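PDB 1M2D: [2Fe-2S] ferredoxin from Aquifex aeolicus, which carries electrons between redox partners by means of a single [2Fe-2S] cluster bound to a thioredoxin-like fold, and forms a homodimer in solution. Local coordinates for residues V8-D12 with C22-R28; S27-F31 with V77-V82; A33-K37 with V82-E87; I38-L44 with H89-G93; M61-V65 with Y74-K78. The protein carries 1 engineered substitution. All coordinates share one frame; numbering follows the deposited sequence.

Contact 1: V8-D12 with C22-R28. With FES (Fe2/s2 (inorganic) cluster), chain C.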
# COMPACT_ATOMS: atom_id res chain seq x y z
N VAL A 8 4.52 4.07 1.47
CA VAL A 8 5.97 4.26 1.44
C VAL A 8 6.63 2.88 1.46
O VAL A 8 6.45 2.12 2.41
CB VAL A 8 6.47 5.07 2.65
CG1 VAL A 8 7.96 5.29 2.55
CG2 VAL A 8 5.75 6.40 2.69
N CYS A 9 7.40 2.57 0.41
CA CYS A 9 8.14 1.32 0.40
C CYS A 9 9.24 1.39 1.46
O CYS A 9 10.07 2.28 1.41
CB CYS A 9 8.72 1.06 -0.96
SG CYS A 9 9.70 -0.48 -0.97
N VAL A 10 9.22 0.43 2.40
CA VAL A 10 10.20 0.32 3.44
C VAL A 10 11.04 -0.97 3.30
O VAL A 10 11.75 -1.34 4.24
CB VAL A 10 9.62 0.45 4.86
CG1 VAL A 10 8.98 1.82 5.03
CG2 VAL A 10 8.63 -0.67 5.14
N GLN A 11 10.93 -1.63 2.15
CA GLN A 11 11.65 -2.86 1.89
C GLN A 11 13.14 -2.68 2.02
O GLN A 11 13.73 -1.76 1.47
CB GLN A 11 11.35 -3.27 0.46
CG GLN A 11 11.98 -4.57 -0.03
CD GLN A 11 11.21 -5.79 0.36
OE1 GLN A 11 9.99 -5.90 0.05
NE2 GLN A 11 11.87 -6.71 1.05
N ASP A 12 13.76 -3.64 2.70
CA ASP A 12 15.20 -3.77 2.67
C ASP A 12 15.54 -5.06 1.92
O ASP A 12 14.72 -5.92 1.78
CB ASP A 12 15.81 -3.81 4.05
CG ASP A 12 17.28 -3.37 4.04
OD1 ASP A 12 17.89 -3.02 2.99
OD2 ASP A 12 17.81 -3.41 5.16
N CYS A 22 14.60 0.34 -1.24
CA CYS A 22 14.24 1.66 -0.78
C CYS A 22 14.79 1.96 0.60
O CYS A 22 15.20 3.09 0.88
CB CYS A 22 12.72 1.81 -0.85
SG CYS A 22 12.06 1.88 -2.52
N ALA A 23 14.84 0.96 1.49
CA ALA A 23 15.40 1.20 2.83
C ALA A 23 16.87 1.61 2.75
O ALA A 23 17.30 2.52 3.45
CB ALA A 23 15.25 -0.01 3.70
N GLN A 24 17.64 0.98 1.88
CA GLN A 24 19.03 1.36 1.70
C GLN A 24 19.17 2.78 1.21
O GLN A 24 20.20 3.38 1.44
CB GLN A 24 19.69 0.40 0.72
CG GLN A 24 19.71 -1.02 1.21
CD GLN A 24 20.13 -1.88 -0.00
OE1 GLN A 24 21.01 -1.39 -0.73
NE2 GLN A 24 19.47 -3.01 -0.10
N ARG A 25 18.16 3.29 0.50
CA ARG A 25 18.14 4.61 -0.10
C ARG A 25 17.44 5.65 0.78
O ARG A 25 17.17 6.73 0.32
CB ARG A 25 17.50 4.54 -1.50
CG ARG A 25 18.28 3.74 -2.53
CD ARG A 25 17.61 3.74 -3.90
NE ARG A 25 18.39 3.20 -4.98
CZ ARG A 25 18.44 1.92 -5.37
NH1 ARG A 25 17.73 1.00 -4.74
NH2 ARG A 25 19.18 1.53 -6.38
N GLY A 26 17.18 5.31 2.02
CA GLY A 26 16.69 6.25 3.05
C GLY A 26 15.20 6.21 3.26
O GLY A 26 14.67 7.12 3.91
N SER A 27 14.48 5.15 2.81
CA SER A 27 13.04 5.26 2.83
C SER A 27 12.45 5.09 4.22
O SER A 27 11.30 5.52 4.41
CB SER A 27 12.38 4.27 1.88
OG SER A 27 12.51 2.95 2.41
N ARG A 28 13.15 4.45 5.16
CA ARG A 28 12.49 4.37 6.49
C ARG A 28 12.49 5.74 7.13
O ARG A 28 11.59 6.03 7.88
CB ARG A 28 13.14 3.29 7.34
CG ARG A 28 12.83 1.96 6.62
CD ARG A 28 13.40 0.83 7.38
NE ARG A 28 13.03 -0.38 6.64
CZ ARG A 28 13.44 -1.51 7.18
NH1 ARG A 28 14.16 -1.52 8.28
NH2 ARG A 28 13.16 -2.66 6.57
FE1 FES C . 11.10 -0.20 -2.78
FE2 FES C . 11.51 -2.09 -4.65
S1 FES C . 12.49 -1.91 -2.66
S2 FES C . 10.16 -0.29 -4.78

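Contact 2: S27-F31 with V77-V82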
# COMPACT_ATOMS: atom_id res chain seq x y z
N SER A 27 14.48 5.15 2.81
CA SER A 27 13.04 5.26 2.83
C SER A 27 12.45 5.09 4.22
O SER A 27 11.30 5.52 4.41
CB SER A 27 12.38 4.27 1.88
OG SER A 27 12.51 2.95 2.41
N ARG A 28 13.15 4.45 5.16
CA ARG A 28 12.49 4.37 6.49
C ARG A 28 12.49 5.74 7.13
O ARG A 28 11.59 6.03 7.88
CB ARG A 28 13.14 3.29 7.34
CG ARG A 28 12.83 1.96 6.62
CD ARG A 28 13.40 0.83 7.38
NE ARG A 28 13.03 -0.38 6.64
CZ ARG A 28 13.44 -1.51 7.18
NH1 ARG A 28 14.16 -1.52 8.28
NH2 ARG A 28 13.16 -2.66 6.57
N GLU A 29 13.50 6.58 6.83
CA GLU A 29 13.49 7.96 7.31
C GLU A 29 12.41 8.80 6.60
O GLU A 29 11.81 9.71 7.20
CB GLU A 29 14.85 8.62 7.14
CG GLU A 29 15.79 7.96 8.12
CD GLU A 29 16.38 6.70 7.63
OE1 GLU A 29 16.22 6.23 6.49
OE2 GLU A 29 17.07 6.14 8.51
N VAL A 30 12.10 8.50 5.37
CA VAL A 30 10.96 9.08 4.64
C VAL A 30 9.64 8.74 5.32
O VAL A 30 8.80 9.57 5.60
CB VAL A 30 10.94 8.64 3.19
CG1 VAL A 30 9.67 9.10 2.47
CG2 VAL A 30 12.17 9.20 2.49
N PHE A 31 9.46 7.44 5.60
CA PHE A 31 8.26 6.94 6.26
C PHE A 31 8.12 7.65 7.60
O PHE A 31 7.07 8.17 8.00
CB PHE A 31 8.29 5.42 6.44
CG PHE A 31 7.15 4.85 7.23
CD1 PHE A 31 5.87 4.81 6.70
CD2 PHE A 31 7.34 4.38 8.52
CE1 PHE A 31 4.82 4.33 7.43
CE2 PHE A 31 6.26 3.92 9.27
CZ PHE A 31 5.03 3.91 8.74
N VAL A 77 12.54 9.93 -3.29
CA VAL A 77 12.09 10.81 -2.24
C VAL A 77 13.10 10.84 -1.09
O VAL A 77 13.51 9.79 -0.60
CB VAL A 77 10.71 10.40 -1.73
CG1 VAL A 77 10.20 11.35 -0.66
CG2 VAL A 77 9.72 10.30 -2.88
N LYS A 78 13.46 12.02 -0.66
CA LYS A 78 14.31 12.23 0.51
C LYS A 78 13.47 12.65 1.69
O LYS A 78 12.40 13.24 1.50
CB LYS A 78 15.32 13.35 0.28
CG LYS A 78 16.34 13.05 -0.81
CD LYS A 78 17.22 14.33 -1.04
CE LYS A 78 18.37 14.02 -1.97
NZ LYS A 78 19.23 15.24 -2.11
N PRO A 79 13.92 12.41 2.91
CA PRO A 79 13.17 12.95 4.06
C PRO A 79 12.93 14.45 3.95
O PRO A 79 11.84 14.95 4.32
CB PRO A 79 14.05 12.54 5.24
CG PRO A 79 14.71 11.31 4.76
CD PRO A 79 15.06 11.59 3.32
N GLU A 80 13.87 15.19 3.39
CA GLU A 80 13.75 16.64 3.20
C GLU A 80 12.68 17.04 2.21
O GLU A 80 12.32 18.21 2.15
CB GLU A 80 15.09 17.23 2.71
CG GLU A 80 16.21 17.09 3.70
CD GLU A 80 16.98 15.80 3.75
OE1 GLU A 80 16.64 14.77 3.18
OE2 GLU A 80 18.03 15.80 4.46
N ASP A 81 12.16 16.10 1.41
CA ASP A 81 11.10 16.38 0.47
C ASP A 81 9.72 16.15 1.08
O ASP A 81 8.73 16.54 0.43
CB ASP A 81 11.22 15.42 -0.73
CG ASP A 81 12.49 15.68 -1.48
OD1 ASP A 81 12.79 16.88 -1.77
OD2 ASP A 81 13.14 14.70 -1.85
N VAL A 82 9.62 15.52 2.22
CA VAL A 82 8.31 15.15 2.75
C VAL A 82 7.47 16.41 3.02
O VAL A 82 6.28 16.43 2.73
CB VAL A 82 8.47 14.26 3.97
CG1 VAL A 82 7.14 14.11 4.70
CG2 VAL A 82 9.02 12.90 3.52

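Contact 3: A33-K37 with V82-E87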
# COMPACT_ATOMS: atom_id res chain seq x y z
N ALA A 33 9.32 10.52 8.56
CA ALA A 33 9.02 11.95 8.34
C ALA A 33 7.55 12.16 8.00
O ALA A 33 6.94 13.10 8.54
CB ALA A 33 9.90 12.54 7.28
N PHE A 34 6.99 11.30 7.20
CA PHE A 34 5.54 11.37 6.96
C PHE A 34 4.71 11.14 8.24
O PHE A 34 3.84 11.90 8.54
CB PHE A 34 5.01 10.39 5.89
CG PHE A 34 5.17 10.84 4.45
CD1 PHE A 34 6.09 10.28 3.60
CD2 PHE A 34 4.33 11.83 3.93
CE1 PHE A 34 6.23 10.62 2.27
CE2 PHE A 34 4.46 12.17 2.61
CZ PHE A 34 5.39 11.58 1.77
N MET A 35 5.08 10.10 8.96
CA MET A 35 4.43 9.88 10.26
C MET A 35 4.61 11.06 11.22
O MET A 35 3.65 11.46 11.89
CB MET A 35 4.96 8.60 10.92
CG MET A 35 4.59 7.39 10.10
SD MET A 35 2.80 7.00 10.07
CE MET A 35 2.62 6.12 11.63
N GLU A 36 5.80 11.67 11.34
CA GLU A 36 5.93 12.83 12.22
C GLU A 36 5.06 13.98 11.75
O GLU A 36 4.48 14.73 12.54
CB GLU A 36 7.39 13.28 12.32
CG GLU A 36 8.26 12.23 12.99
CD GLU A 36 9.71 12.64 12.94
OE1 GLU A 36 10.47 11.79 13.44
OE2 GLU A 36 10.02 13.74 12.43
N LYS A 37 4.91 14.18 10.45
CA LYS A 37 4.01 15.26 10.03
C LYS A 37 2.54 14.99 10.30
O LYS A 37 1.83 15.82 10.87
CB LYS A 37 4.16 15.50 8.54
CG LYS A 37 5.49 16.09 8.12
CD LYS A 37 5.59 17.54 8.61
CE LYS A 37 5.19 18.46 7.47
NZ LYS A 37 5.58 19.88 7.74
N VAL A 82 9.62 15.52 2.22
CA VAL A 82 8.31 15.15 2.75
C VAL A 82 7.47 16.41 3.02
O VAL A 82 6.28 16.43 2.73
CB VAL A 82 8.47 14.26 3.97
CG1 VAL A 82 7.14 14.11 4.70
CG2 VAL A 82 9.02 12.90 3.52
N ASP A 83 8.08 17.48 3.53
CA ASP A 83 7.28 18.66 3.78
C ASP A 83 6.63 19.20 2.51
O ASP A 83 5.48 19.58 2.54
CB ASP A 83 8.13 19.79 4.36
CG ASP A 83 8.47 19.58 5.79
OD1 ASP A 83 7.86 18.76 6.47
OD2 ASP A 83 9.42 20.36 6.00
N GLU A 84 7.38 19.24 1.41
CA GLU A 84 6.80 19.77 0.17
C GLU A 84 5.68 18.88 -0.27
O GLU A 84 4.62 19.36 -0.75
CB GLU A 84 7.87 19.93 -0.90
CG GLU A 84 7.36 20.67 -2.10
CD GLU A 84 8.33 20.86 -3.26
OE1 GLU A 84 9.51 20.49 -3.13
OE2 GLU A 84 7.92 21.41 -4.30
N ILE A 85 5.84 17.55 -0.21
CA ILE A 85 4.74 16.68 -0.63
C ILE A 85 3.53 16.90 0.27
O ILE A 85 2.40 16.97 -0.24
CB ILE A 85 5.21 15.21 -0.62
CG1 ILE A 85 6.30 14.93 -1.66
CG2 ILE A 85 4.00 14.28 -0.79
CD1 ILE A 85 6.98 13.59 -1.55
N VAL A 86 3.71 17.00 1.57
CA VAL A 86 2.61 17.24 2.48
C VAL A 86 1.90 18.56 2.14
O VAL A 86 0.68 18.62 2.02
CB VAL A 86 3.14 17.24 3.93
CG1 VAL A 86 2.12 17.81 4.89
CG2 VAL A 86 3.58 15.83 4.30
N GLU A 87 2.67 19.64 2.03
CA GLU A 87 2.08 20.95 1.80
C GLU A 87 1.41 21.05 0.47
O GLU A 87 0.21 21.44 0.34
CB GLU A 87 3.19 22.00 1.93
CG GLU A 87 3.87 22.06 3.28
CD GLU A 87 2.98 22.32 4.47
OE1 GLU A 87 2.26 23.35 4.43
OE2 GLU A 87 2.86 21.57 5.44

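Contact 4: I38-L44 with H89-G93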
# COMPACT_ATOMS: atom_id res chain seq x y z
N ILE A 38 2.08 13.84 9.81
CA ILE A 38 0.68 13.53 9.70
C ILE A 38 0.16 13.61 11.11
O ILE A 38 -0.99 14.08 11.21
CB ILE A 38 0.41 12.14 9.06
CG1 ILE A 38 1.07 12.09 7.67
CG2 ILE A 38 -1.02 11.70 8.99
CD1 ILE A 38 0.22 12.68 6.58
N GLN A 39 0.93 13.28 12.17
CA GLN A 39 0.17 13.56 13.39
C GLN A 39 0.45 15.00 13.81
O GLN A 39 -0.62 15.66 13.94
CB GLN A 39 0.34 12.82 14.70
CG GLN A 39 -0.70 13.53 15.66
CD GLN A 39 -2.09 13.39 15.06
OE1 GLN A 39 -2.40 14.25 14.23
NE2 GLN A 39 -2.98 12.50 15.38
N THR A 40 1.59 15.63 13.98
CA THR A 40 1.67 16.97 14.56
C THR A 40 0.84 18.03 13.85
O THR A 40 0.84 19.23 14.16
CB THR A 40 3.17 17.34 14.58
OG1 THR A 40 3.66 17.30 13.22
CG2 THR A 40 4.00 16.36 15.42
N ASP A 41 0.06 17.74 12.84
CA ASP A 41 -0.87 18.39 11.98
C ASP A 41 -2.28 17.83 12.03
O ASP A 41 -2.64 16.83 11.41
CB ASP A 41 -0.35 18.24 10.54
CG ASP A 41 -1.14 19.22 9.68
OD1 ASP A 41 -2.33 19.54 9.75
OD2 ASP A 41 -0.40 19.77 8.84
N PRO A 42 -3.16 18.50 12.78
CA PRO A 42 -4.57 18.05 12.88
C PRO A 42 -5.22 17.89 11.51
O PRO A 42 -5.85 16.87 11.30
CB PRO A 42 -5.22 19.14 13.73
CG PRO A 42 -4.12 19.75 14.51
CD PRO A 42 -2.90 19.69 13.61
N GLN A 43 -5.06 18.80 10.57
CA GLN A 43 -5.70 18.70 9.28
C GLN A 43 -5.21 17.47 8.54
O GLN A 43 -5.96 16.81 7.87
CB GLN A 43 -5.41 19.93 8.45
CG GLN A 43 -5.99 20.03 7.08
CD GLN A 43 -5.49 21.31 6.42
OE1 GLN A 43 -5.45 22.36 7.05
NE2 GLN A 43 -5.09 21.23 5.17
N LEU A 44 -3.92 17.17 8.65
CA LEU A 44 -3.48 15.95 7.95
C LEU A 44 -4.02 14.70 8.59
O LEU A 44 -4.40 13.72 7.93
CB LEU A 44 -1.96 15.97 7.99
CG LEU A 44 -1.32 16.88 6.95
CD1 LEU A 44 0.09 17.18 7.41
CD2 LEU A 44 -1.47 16.15 5.63
N HIS A 89 0.89 18.72 -2.09
CA HIS A 89 0.05 17.63 -2.58
C HIS A 89 -0.98 17.20 -1.54
O HIS A 89 -2.20 17.26 -1.84
CB HIS A 89 0.95 16.48 -3.07
CG HIS A 89 0.19 15.39 -3.74
ND1 HIS A 89 0.85 14.27 -4.19
CD2 HIS A 89 -1.10 15.24 -4.08
CE1 HIS A 89 -0.06 13.49 -4.76
NE2 HIS A 89 -1.26 14.05 -4.68
N LEU A 90 -0.55 16.75 -0.38
CA LEU A 90 -1.55 16.14 0.53
C LEU A 90 -2.51 17.19 1.02
O LEU A 90 -3.69 16.86 1.18
CB LEU A 90 -0.86 15.40 1.67
CG LEU A 90 0.12 14.34 1.22
CD1 LEU A 90 0.66 13.61 2.45
CD2 LEU A 90 -0.46 13.37 0.24
N LYS A 91 -2.05 18.43 1.25
CA LYS A 91 -2.96 19.48 1.68
C LYS A 91 -3.43 20.30 0.48
O LYS A 91 -4.60 20.59 0.41
CB LYS A 91 -2.27 20.42 2.66
CG LYS A 91 -2.05 19.74 4.01
CD LYS A 91 -1.27 20.73 4.82
CE LYS A 91 -1.34 20.28 6.25
NZ LYS A 91 -0.80 21.45 7.03
N GLY A 92 -2.55 20.67 -0.44
CA GLY A 92 -2.83 21.57 -1.54
C GLY A 92 -3.45 20.94 -2.77
O GLY A 92 -3.94 21.67 -3.64
N GLY A 93 -3.40 19.63 -2.91
CA GLY A 93 -3.92 19.04 -4.12
C GLY A 93 -3.03 19.07 -5.34
O GLY A 93 -3.46 18.69 -6.44

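Contact 5: M61-V65 with Y74-K78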
# COMPACT_ATOMS: atom_id res chain seq x y z
N MET A 61 14.44 3.44 -8.78
CA MET A 61 14.00 4.82 -8.74
C MET A 61 13.56 5.24 -7.33
O MET A 61 12.90 6.26 -7.17
CB MET A 61 12.88 5.04 -9.80
CG MET A 61 13.48 4.96 -11.25
SD MET A 61 12.24 5.26 -12.50
CE MET A 61 11.20 3.88 -12.23
N GLY A 62 13.91 4.47 -6.31
CA GLY A 62 13.49 4.71 -5.00
C GLY A 62 14.23 5.76 -4.22
O GLY A 62 15.27 6.27 -4.69
N PRO A 63 13.78 6.12 -3.03
CA PRO A 63 12.54 5.67 -2.35
C PRO A 63 11.26 5.97 -3.12
O PRO A 63 11.07 7.07 -3.62
CB PRO A 63 12.54 6.42 -1.06
CG PRO A 63 14.00 6.58 -0.77
CD PRO A 63 14.59 6.97 -2.11
N VAL A 64 10.44 4.94 -3.23
CA VAL A 64 9.14 4.96 -3.93
C VAL A 64 8.03 5.28 -2.93
O VAL A 64 7.90 4.60 -1.89
CB VAL A 64 8.89 3.63 -4.65
CG1 VAL A 64 7.54 3.67 -5.33
CG2 VAL A 64 10.00 3.35 -5.67
N VAL A 65 7.23 6.28 -3.26
CA VAL A 65 6.08 6.70 -2.47
C VAL A 65 4.90 6.82 -3.42
O VAL A 65 5.04 7.50 -4.44
CB VAL A 65 6.35 8.04 -1.75
CG1 VAL A 65 5.10 8.48 -1.02
CG2 VAL A 65 7.56 7.88 -0.85
N TYR A 74 5.84 8.66 -6.81
CA TYR A 74 7.05 9.43 -6.60
C TYR A 74 8.25 8.50 -6.51
O TYR A 74 8.16 7.42 -5.94
CB TYR A 74 6.93 10.21 -5.30
CG TYR A 74 5.93 11.33 -5.24
CD1 TYR A 74 4.88 11.34 -4.34
CD2 TYR A 74 6.09 12.43 -6.08
CE1 TYR A 74 3.98 12.38 -4.28
CE2 TYR A 74 5.21 13.49 -5.99
CZ TYR A 74 4.17 13.47 -5.09
OH TYR A 74 3.32 14.50 -4.99
N GLY A 75 9.38 9.01 -7.01
CA GLY A 75 10.66 8.36 -6.83
C GLY A 75 11.69 9.29 -6.24
O GLY A 75 11.51 10.51 -6.19
N GLN A 76 12.76 8.69 -5.77
CA GLN A 76 13.91 9.41 -5.24
C GLN A 76 13.56 10.31 -4.07
O GLN A 76 14.17 11.36 -3.88
CB GLN A 76 14.66 10.22 -6.31
CG GLN A 76 14.99 9.38 -7.51
CD GLN A 76 15.71 10.32 -8.48
OE1 GLN A 76 16.88 10.29 -8.61
NE2 GLN A 76 14.92 11.20 -9.12
N VAL A 77 12.54 9.93 -3.29
CA VAL A 77 12.09 10.81 -2.24
C VAL A 77 13.10 10.84 -1.09
O VAL A 77 13.51 9.79 -0.60
CB VAL A 77 10.71 10.40 -1.73
CG1 VAL A 77 10.20 11.35 -0.66
CG2 VAL A 77 9.72 10.30 -2.88
N LYS A 78 13.46 12.02 -0.66
CA LYS A 78 14.31 12.23 0.51
C LYS A 78 13.47 12.65 1.69
O LYS A 78 12.40 13.24 1.50
CB LYS A 78 15.32 13.35 0.28
CG LYS A 78 16.34 13.05 -0.81
CD LYS A 78 17.22 14.33 -1.04
CE LYS A 78 18.37 14.02 -1.97
NZ LYS A 78 19.23 15.24 -2.11

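Contact 1: V8-D12 with C22-R28
V8, near the end of the first strand of this thioredoxin-like fold, sets CG1 against the carbonyl O of S27 at the start of helix 27-40. At C9 the two segments are joined through metal: C9 SG and C22 SG each bind one iron of the [2Fe-2S] cluster, FE1, at 2.3 Å. C9 SG stands opposite its backbone N (chi1 178°), beside the carbonyl carbon, and also receives Q11 N at 3.5 Å, an N-H...S bond that probably tempers the charge on the ligand. The carbonyl of C9 is used as well, with S27 OG lying in its plane on a lone pair, 2.7 Å from C9 O. V10 offers its O to R28, whose extended chain crosses the valine side chain at about a right angle. R28 NE, 2.9 Å from V10 O, and R28 NH2 grip that one oxygen side-on, in the plane of the guanidinium. Q11 O takes A23 N, while Q11 CB lies 3.6 Å from the bridging sulfide S1. The bent chain of Q11 then sends NE2 to D12 O and OE1 to the backbone N of C55, another cluster ligand. D12 rests CB on A23 CB. D12 OD1 is hydrogen-bonded to S21 OG and takes a weak hydrogen bond from Q24 NE2 at 3.5 Å, the carboxylate and amide planes standing 58° apart.

Contact 2: S27-F31 with V77-V82
Turned so that CG1 lies opposite the backbone N (chi1 173°), V30 spreads its two methyls over V77, P79 and V82, one methyl to side chains and the other mostly to backbone. V30 CG1 meets V77 CG1 at 3.9 Å and V82 CG2 at 4.0 Å. The V77 side chain crosses that of V30 at about a right angle; V82 comes in obliquely from the start of the next helix. CG2 of V30 settles on the main chain between V77 and P79, 3.4 Å from V77 O and 3.7 Å from P79 N, and also borders P79 CD. One residue earlier on the helix, E29 packs alongside the proline ring, with P79 CG 3.6 Å from E29 CB, while the bent glutamate chain leads its carboxylate off. No hydrogen bond crosses between the segments, so their fit is one of shape. Cutting V30 back to an alanine is likely to leave V77 CG1 and V82 CG2 without the methyl that bridges them and to open a gap over the V77-P79 main chain. The approach to helix 82-91 keeps its own form: K78 N donates to D81 OD2 at 2.9 Å, on the anti side of the carboxylate, and D81 OD1 pairs with R98. The contact thus joins the first turn of helix 27-40 to the loop leading from strand 72-74 into helix 82-91, with V65 of strand 65-68 touching V30.

Contact 3: A33-K37 with V82-E87
Helices 27-40 and 82-91, which lie on the same face of the central sheet, meet here through F34 and K37 on one and V82, D83, I85 and V86 on the other. V82 CG1 sits over one face of the F34 ring, 3.8 Å from its centroid and 15° off the normal, a CH-pi contact. V82 CG2 touches A33 CB at 3.9 Å, and the valine therefore fills the angle between A33 and the ring. At the ring edge, close to its plane, I85 CG2 approaches F34 CZ at 4.0 Å; V86 CG2 comes obliquely to CD2 of F34. This is the helix pair of the thioredoxin-like fold; the axes of the two short segments approach to 10.1 Å and cross at -49°, and strand 48-53 contributes I50 against F34 from the sheet. With an alanine in place of F34, V82 CG1 would probably lose the ring face it rests on and a gap would open before I85 and V86. Toward solvent, K37 inserts as a knob into the hole formed by V82, D83, V86 and E87. Bends at chi2 and chi3 fold its chain over V86, and K37 CE lies 4.1 Å from V86 CG1. NZ forms a salt bridge with D83, although the position of D83 OD1 is doubtful and so is the exact length. A second, long salt bridge runs from K37 NZ to E87 OE2 at 3.9 Å.

Contact 4: I38-L44 with H89-G93
K91 stretches an extended chain across L44 and Q43 to reach D41, and these four residues make most of the contact. The lysine passes L44 at about a right angle, with K91 CE 3.5 Å from L44 CG, a tight spacing. Q43, also extended (CG opposite the backbone N, chi1 -180°), crosses the K91 chain obliquely near its CB and CG and brings Q43 NE2 to 3.6 Å from K91 CG. The ammonium group meets the carboxylate of D41 in a salt bridge; D41 OD2 crowds the lysine in the model, so the length of that bridge is doubtful. D41 is the N-cap of helix 42-45: its OD1 accepts from L44 N at 3.1 Å, the donor standing 65° out of the carboxylate plane. One carboxylate thus caps a helix and holds K91, whose positive charge probably offsets the negative charge of the aspartate. K91 belongs to the last turn of helix 82-91, and the short helix 42-45 comes soon after helix 27-40, so the contact joins the far ends of the two long helices of the thioredoxin-like fold. Alongside, L44 CD2 approaches L90 CB at 4.1 Å, and I38 CD1 lies 4.3 Å from L90 CD1. I38 and L90 continue onto the sheet, I38 touching T48 and I50, and L90 touching V67.

Contact 5: M61-V65 with Y74-K78
V65 and Y74 form an antiparallel hydrogen-bonded pair, with Y74 N donating to V65 O at 2.8 Å and V65 N to Y74 O at 3.1 Å. Next to them V64 CA makes a CA-H...O contact with Y74 O at 3.3 Å. Beyond this pair the regular ladder gives way. P63 O receives V77 N at 3.2 Å, almost straight (176°) and in the carbonyl plane on a lone pair, and M61 O receives Q76 N at 2.8 Å along a more bent path (136°). The change of register coincides with the positive phi of Q76 and with G75, where a CB would run into M61 O. P63 follows a cis peptide bond, as does the proline in front of this strand in thioredoxins, and P63 CG lies 3.3 Å from V77 O. On the side facing helix 27-40, V65 holds CG1 opposite its backbone N (chi1 176°), which turns V65 CG2 to V77 CG2 at 3.8 Å, the two side chains crossing at about a right angle; F34 of that helix also touches V65. Further out, Y74 reaches with its hydroxyl to H89 ND1 and V96 N, which ties the strand to helix 82-91. V64 turns its side chain the other way, onto the cluster, and exchanges a backbone hydrogen bond with C9. Since four backbone hydrogen bonds fix the M61-V65 main chain, the apolar V64 side chain is probably held in place against the cluster by main-chain bonds alone.

Overall arrangement
Contacts 1 and 5 flank the [2Fe-2S] cluster: contact 1 supplies two cysteine ligands, contact 5 places the V64 side chain about 4 Å from the cluster, and the two join at C9 N and V64 O, 3.1 Å apart. Contact 2 adjoins both, sharing S27 and R28 with contact 1 and V77 and K78 with contact 5, each centre 8 or 9 Å away. From there the helix pair runs outward through contact 3, which shares V82 with contact 2, to contact 4, whose centre is about 22 Å from that of contact 1, across the chain's centre. Even so, contact 4 meets contact 5 through H89 ND1 and Y74 OH, 2.6 Å apart.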